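Local structure of lovastatin nonaketide synthase, polyketide synthase component (Aspergillus terreus, 7CPX) at residues Glu267-Glu272 / Glu446-Pro451; Glu643-Arg648 / Ser901-Asp906. The protein builds the nonaketide dihydromonacolin L from malonyl-CoA, using NADPH and S-adenosyl-L-methionine, in the pathway to the cholesterol-lowering compound lovastatin. The protein carries 2 engineered substitutions. All blocks are in the same frame, centred on the assembly; numbering follows the deposited sequence.

Interaction 1: Glu267-Glu272 / Glu446-Pro451; sequences ECVIRE and EEYMEP
Val269 and Glu446 form an antiparallel hydrogen-bonded pair where strand 268-277 meets the end of strand 439-446 in the mixed sheet of the ketosynthase, a thiolase-type fold. Val269 N gives to Glu446 O at 2.9 Å, and Glu446 N returns a bond to Val269 O. Their side chains share one face of the sheet. The Glu446 chain runs extended beyond CG and ends at Arg271, whose CG lies anti to the backbone N (chi1 176°) and whose chain is extended as far as NE. The two side chains run at a slant to one another, with guanidinium and carboxylate planes 78° apart. Even so, Glu446 OE2 sits near the guanidinium plane, at its edge. Arg428 makes a second salt bridge to this buried oxygen, and two arginines there would be expected to stabilise the ionised carboxylate; Gln3 bonds OE1. Arg271 NH2 reaches Ala303 O, and its guanidinium makes a cation-pi contact with Tyr6. Beyond the strand pair the chain brings Tyr448 CB to Val269 CG2 at 4.2 Å, and the Tyr448 ring continues toward helix 256-261. The charged pair closes through Arg271 NH1, which donates over 3.1 Å to the syn lone pair of Glu446 OE2, with 158° at the hydrogen.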
loop_
_atom_site.group_PDB
_atom_site.type_symbol
_atom_site.label_atom_id
_atom_site.label_comp_id
_atom_site.label_asym_id
_atom_site.label_seq_id
_atom_site.Cartn_x
_atom_site.Cartn_y
_atom_site.Cartn_z
ATOM N N GLU A 267 22.411 -51.780 -2.810
ATOM C CA GLU A 267 20.992 -51.680 -2.496
ATOM C C GLU A 267 20.136 -52.306 -3.589
ATOM O O GLU A 267 19.152 -52.991 -3.293
ATOM C CB GLU A 267 20.592 -50.217 -2.292
ATOM C CG GLU A 267 21.232 -49.559 -1.085
ATOM C CD GLU A 267 20.626 -48.205 -0.776
ATOM O OE1 GLU A 267 19.847 -47.697 -1.611
ATOM O OE2 GLU A 267 20.922 -47.649 0.302
ATOM N N CYS A 268 20.486 -52.082 -4.852
ATOM C CA CYS A 268 19.765 -52.727 -5.945
ATOM C C CYS A 268 20.569 -52.544 -7.222
ATOM O O CYS A 268 21.637 -51.936 -7.218
ATOM C CB CYS A 268 18.349 -52.168 -6.104
ATOM S SG CYS A 268 18.277 -50.439 -6.605
ATOM N N VAL A 269 20.036 -53.071 -8.319
ATOM C CA VAL A 269 20.684 -53.012 -9.622
ATOM C C VAL A 269 19.719 -52.352 -10.593
ATOM O O VAL A 269 18.681 -52.925 -10.936
ATOM C CB VAL A 269 21.091 -54.407 -10.116
ATOM C CG1 VAL A 269 21.270 -54.402 -11.622
ATOM C CG2 VAL A 269 22.366 -54.860 -9.435
ATOM N N ILE A 270 20.067 -51.153 -11.053
ATOM C CA ILE A 270 19.351 -50.498 -12.140
ATOM C C ILE A 270 19.866 -51.124 -13.433
ATOM O O ILE A 270 20.925 -50.751 -13.946
ATOM C CB ILE A 270 19.544 -48.981 -12.123
ATOM C CG1 ILE A 270 19.094 -48.413 -10.776
ATOM C CG2 ILE A 270 18.760 -48.337 -13.249
ATOM C CD1 ILE A 270 19.305 -46.928 -10.639
ATOM N N ARG A 271 19.123 -52.106 -13.945
ATOM C CA ARG A 271 19.544 -52.808 -15.151
ATOM C C ARG A 271 19.475 -51.901 -16.370
ATOM O O ARG A 271 20.373 -51.922 -17.219
ATOM C CB ARG A 271 18.670 -54.045 -15.348
ATOM C CG ARG A 271 18.946 -54.819 -16.618
ATOM C CD ARG A 271 18.269 -56.176 -16.571
ATOM N NE ARG A 271 18.532 -56.972 -17.763
ATOM C CZ ARG A 271 18.337 -58.281 -17.846
ATOM N NH1 ARG A 271 17.909 -58.983 -16.810
ATOM N NH2 ARG A 271 18.585 -58.903 -18.995
ATOM N N GLU A 272 18.420 -51.099 -16.474
ATOM C CA GLU A 272 18.247 -50.212 -17.612
ATOM C C GLU A 272 17.311 -49.084 -17.211
ATOM O O GLU A 272 16.418 -49.267 -16.380
ATOM C CB GLU A 272 17.692 -50.964 -18.826
ATOM C CG GLU A 272 17.607 -50.137 -20.095
ATOM C CD GLU A 272 18.967 -49.716 -20.611
ATOM O OE1 GLU A 272 19.984 -50.235 -20.105
ATOM O OE2 GLU A 272 19.022 -48.863 -21.522
ATOM N N GLU A 446 16.369 -54.389 -10.150
ATOM C CA GLU A 446 16.408 -55.781 -9.740
ATOM C C GLU A 446 17.161 -55.886 -8.424
ATOM O O GLU A 446 17.895 -54.976 -8.031
ATOM C CB GLU A 446 17.076 -56.659 -10.805
ATOM C CG GLU A 446 16.409 -56.606 -12.167
ATOM C CD GLU A 446 17.111 -57.473 -13.191
ATOM O OE1 GLU A 446 18.215 -57.973 -12.890
ATOM O OE2 GLU A 446 16.561 -57.657 -14.297
ATOM N N GLU A 447 16.953 -57.001 -7.734
ATOM C CA GLU A 447 17.751 -57.291 -6.555
ATOM C C GLU A 447 19.142 -57.738 -6.978
ATOM O O GLU A 447 19.307 -58.439 -7.979
ATOM C CB GLU A 447 17.087 -58.377 -5.709
ATOM C CG GLU A 447 17.101 -59.762 -6.343
ATOM C CD GLU A 447 16.536 -60.825 -5.427
ATOM O OE1 GLU A 447 16.676 -60.681 -4.194
ATOM O OE2 GLU A 447 15.955 -61.806 -5.936
ATOM N N TYR A 448 20.150 -57.326 -6.217
ATOM C CA TYR A 448 21.494 -57.830 -6.456
ATOM C C TYR A 448 21.597 -59.244 -5.897
ATOM O O TYR A 448 21.404 -59.463 -4.696
ATOM C CB TYR A 448 22.539 -56.917 -5.824
ATOM C CG TYR A 448 23.938 -57.469 -5.949
ATOM C CD1 TYR A 448 24.464 -57.795 -7.190
ATOM C CD2 TYR A 448 24.729 -57.671 -4.831
ATOM C CE1 TYR A 448 25.737 -58.306 -7.313
ATOM C CE2 TYR A 448 26.005 -58.182 -4.943
ATOM C CZ TYR A 448 26.505 -58.498 -6.187
ATOM O OH TYR A 448 27.776 -59.008 -6.305
ATOM N N MET A 449 21.897 -60.202 -6.773
ATOM C CA MET A 449 21.825 -61.610 -6.404
ATOM C C MET A 449 22.879 -62.007 -5.380
ATOM O O MET A 449 22.718 -63.036 -4.714
ATOM C CB MET A 449 21.965 -62.471 -7.659
ATOM C CG MET A 449 20.857 -62.248 -8.677
ATOM S SD MET A 449 19.434 -63.320 -8.411
ATOM C CE MET A 449 20.074 -64.874 -9.028
ATOM N N GLU A 450 23.942 -61.223 -5.232
ATOM C CA GLU A 450 25.028 -61.529 -4.310
ATOM C C GLU A 450 25.547 -62.955 -4.519
ATOM O O GLU A 450 25.575 -63.756 -3.580
ATOM C CB GLU A 450 24.580 -61.329 -2.869
ATOM C CG GLU A 450 24.166 -59.909 -2.539
ATOM C CD GLU A 450 23.637 -59.772 -1.127
ATOM O OE1 GLU A 450 23.602 -60.789 -0.403
ATOM O OE2 GLU A 450 23.255 -58.648 -0.740
ATOM N N PRO A 451 25.969 -63.303 -5.744
ATOM C CA PRO A 451 26.474 -64.653 -6.014
ATOM C C PRO A 451 27.861 -64.894 -5.425
ATOM O O PRO A 451 28.063 -65.919 -4.776
ATOM C CB PRO A 451 26.512 -64.709 -7.542
ATOM C CG PRO A 451 26.719 -63.297 -7.957
ATOM C CD PRO A 451 25.987 -62.458 -6.951
#

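Interaction 2: Glu643-Arg648 / Ser901-Asp906; sequences EAARIR and SSFDAD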
loop_
_atom_site.group_PDB
_atom_site.type_symbol
_atom_site.label_atom_id
_atom_site.label_comp_id
_atom_site.label_asym_id
_atom_site.label_seq_id
_atom_site.Cartn_x
_atom_site.Cartn_y
_atom_site.Cartn_z
ATOM N N GLU A 643 52.134 -53.830 11.211
ATOM C CA GLU A 643 52.416 -53.973 9.788
ATOM C C GLU A 643 51.220 -54.546 9.041
ATOM O O GLU A 643 50.989 -54.193 7.879
ATOM C CB GLU A 643 53.646 -54.856 9.581
ATOM C CG GLU A 643 54.942 -54.225 10.061
ATOM C CD GLU A 643 56.149 -55.106 9.811
ATOM O OE1 GLU A 643 55.967 -56.243 9.330
ATOM O OE2 GLU A 643 57.281 -54.661 10.098
ATOM N N ALA A 644 50.452 -55.428 9.686
ATOM C CA ALA A 644 49.217 -55.909 9.080
ATOM C C ALA A 644 48.265 -54.758 8.796
ATOM O O ALA A 644 47.507 -54.802 7.821
ATOM C CB ALA A 644 48.549 -56.938 9.989
ATOM N N ALA A 645 48.292 -53.724 9.632
ATOM C CA ALA A 645 47.549 -52.498 9.384
ATOM C C ALA A 645 48.248 -51.592 8.379
ATOM O O ALA A 645 47.785 -50.470 8.146
ATOM C CB ALA A 645 47.329 -51.747 10.699
ATOM N N ARG A 646 49.350 -52.056 7.784
ATOM C CA ARG A 646 50.099 -51.285 6.794
ATOM C C ARG A 646 50.557 -49.949 7.372
ATOM O O ARG A 646 50.333 -48.885 6.792
ATOM C CB ARG A 646 49.278 -51.083 5.517
ATOM C CG ARG A 646 49.368 -52.248 4.537
ATOM C CD ARG A 646 49.040 -53.581 5.197
ATOM N NE ARG A 646 49.129 -54.698 4.265
ATOM C CZ ARG A 646 48.875 -55.960 4.583
ATOM N NH1 ARG A 646 48.498 -56.303 5.804
ATOM N NH2 ARG A 646 49.002 -56.902 3.653
ATOM N N ILE A 647 51.203 -50.009 8.531
ATOM C CA ILE A 647 51.823 -48.843 9.144
ATOM C C ILE A 647 53.287 -48.808 8.734
ATOM O O ILE A 647 54.026 -49.777 8.948
ATOM C CB ILE A 647 51.676 -48.885 10.674
ATOM C CG1 ILE A 647 50.197 -48.840 11.066
ATOM C CG2 ILE A 647 52.433 -47.730 11.306
ATOM C CD1 ILE A 647 49.937 -49.146 12.525
ATOM N N ARG A 648 53.709 -47.694 8.141
ATOM C CA ARG A 648 55.081 -47.538 7.676
ATOM C C ARG A 648 55.947 -47.032 8.822
ATOM O O ARG A 648 55.600 -46.051 9.486
ATOM C CB ARG A 648 55.134 -46.583 6.483
ATOM C CG ARG A 648 54.121 -46.919 5.388
ATOM C CD ARG A 648 54.171 -48.396 5.002
ATOM N NE ARG A 648 53.164 -48.751 4.010
ATOM C CZ ARG A 648 52.897 -49.993 3.630
ATOM N NH1 ARG A 648 53.545 -51.028 4.141
ATOM N NH2 ARG A 648 51.954 -50.204 2.716
ATOM N N SER A 901 44.420 -42.304 6.792
ATOM C CA SER A 901 45.777 -42.497 6.299
ATOM C C SER A 901 46.692 -43.086 7.362
ATOM O O SER A 901 47.759 -43.608 7.025
ATOM C CB SER A 901 46.349 -41.168 5.807
ATOM O OG SER A 901 46.403 -40.218 6.858
ATOM N N SER A 902 46.298 -43.012 8.635
ATOM C CA SER A 902 47.146 -43.536 9.699
ATOM C C SER A 902 47.419 -45.021 9.502
ATOM O O SER A 902 48.556 -45.478 9.663
ATOM C CB SER A 902 46.488 -43.293 11.057
ATOM O OG SER A 902 45.297 -44.048 11.187
ATOM N N PHE A 903 46.391 -45.788 9.153
ATOM C CA PHE A 903 46.550 -47.219 8.937
ATOM C C PHE A 903 45.397 -47.710 8.074
ATOM O O PHE A 903 44.388 -47.024 7.899
ATOM C CB PHE A 903 46.604 -47.980 10.265
ATOM C CG PHE A 903 45.283 -48.060 10.971
ATOM C CD1 PHE A 903 44.864 -47.038 11.804
ATOM C CD2 PHE A 903 44.461 -49.162 10.806
ATOM C CE1 PHE A 903 43.649 -47.110 12.456
ATOM C CE2 PHE A 903 43.246 -49.241 11.454
ATOM C CZ PHE A 903 42.838 -48.214 12.281
ATOM N N ASP A 904 45.565 -48.914 7.535
ATOM C CA ASP A 904 44.567 -49.542 6.680
ATOM C C ASP A 904 43.849 -50.625 7.476
ATOM O O ASP A 904 44.462 -51.623 7.869
ATOM C CB ASP A 904 45.219 -50.135 5.431
ATOM C CG ASP A 904 44.202 -50.597 4.404
ATOM O OD1 ASP A 904 43.090 -51.004 4.799
ATOM O OD2 ASP A 904 44.518 -50.554 3.196
ATOM N N ALA A 905 42.552 -50.423 7.710
ATOM C CA ALA A 905 41.764 -51.409 8.436
ATOM C C ALA A 905 41.417 -52.611 7.570
ATOM O O ALA A 905 41.318 -53.733 8.082
ATOM C CB ALA A 905 40.484 -50.767 8.971
ATOM N N ASP A 906 41.225 -52.401 6.266
ATOM C CA ASP A 906 40.892 -53.511 5.382
ATOM C C ASP A 906 41.997 -54.557 5.389
ATOM O O ASP A 906 41.735 -55.755 5.536
ATOM C CB ASP A 906 40.647 -52.995 3.964
ATOM C CG ASP A 906 40.186 -54.087 3.016
ATOM O OD1 ASP A 906 39.963 -55.225 3.478
ATOM O OD2 ASP A 906 40.050 -53.806 1.806
#
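Ala645 and Asp904 bring the end of one helix against the start of another, and a single backbone hydrogen bond joins them: Asp904 N gives to Ala645 O at 2.8 Å, nearly straight at 172°. A CA-H...O contact from Ala645 CA to Asp904 O, 3.5 Å long, runs the other way between the same two residues.

The apolar contacts gather round Phe903 CB. Ala645 CB lies 3.9 Å from it, and Ile647 CG1 approaches the same Phe903 CB to 3.8 Å, with the Ile647 and Phe903 side chains side by side and pointing the same way. Phe903 CG is set between the backbone N and the carbonyl carbon (chi1 72°), a torsion that turns the end of the ring away from 643-648 while CB stays in contact; Ala645 CB meets its CD2 obliquely. Beside this group, Arg646 CB touches Asp904 CB.

Local bonds finish both helix ends. Arg646, with positive phi, closes helix 624-644 in a Schellman motif, its N bonding back to Glu643 O. Its side chain, bent at chi2 (53°), adds a bond from NH1 to Ala644 O at 2.7 Å, the oxygen lying near the guanidinium plane. Asp904 is the N-cap of helix 905-911: OD1 accepts from Glu907 N and, weakly, from Asp906 N.

Around the contact, Leu891 and Trp895 of helix 883-898 pack on Phe903, and Leu894 on Ile647. Helix 504-513 adds Leu512 to the Phe903 surroundings, Phe908 of helix 905-911 touches Ala645, and the chain leaves Ile647 for strand 648-652 of the parallel transacylase sheet.

How the interactions relate
Both contacts are largely buried, yet their chemistry differs with their place in the fold. Interaction 1 lies at the ketosynthase sheet and joins one strand to the last residue of its neighbour and the loop that follows, using reciprocal backbone bonds and a salt bridge between Arg271 and Glu446. Interaction 2 belongs to the helical surroundings of the transacylase sheet, joining two helix ends through one backbone bond and a small apolar cluster. Charge crosses the first contact directly, whereas the second relies on main chain and hydrocarbon. They hold no element in common: their centres are 32 Å apart, their nearest atoms about 16 Å, and along the chain interaction 1 closes before interaction 2 opens.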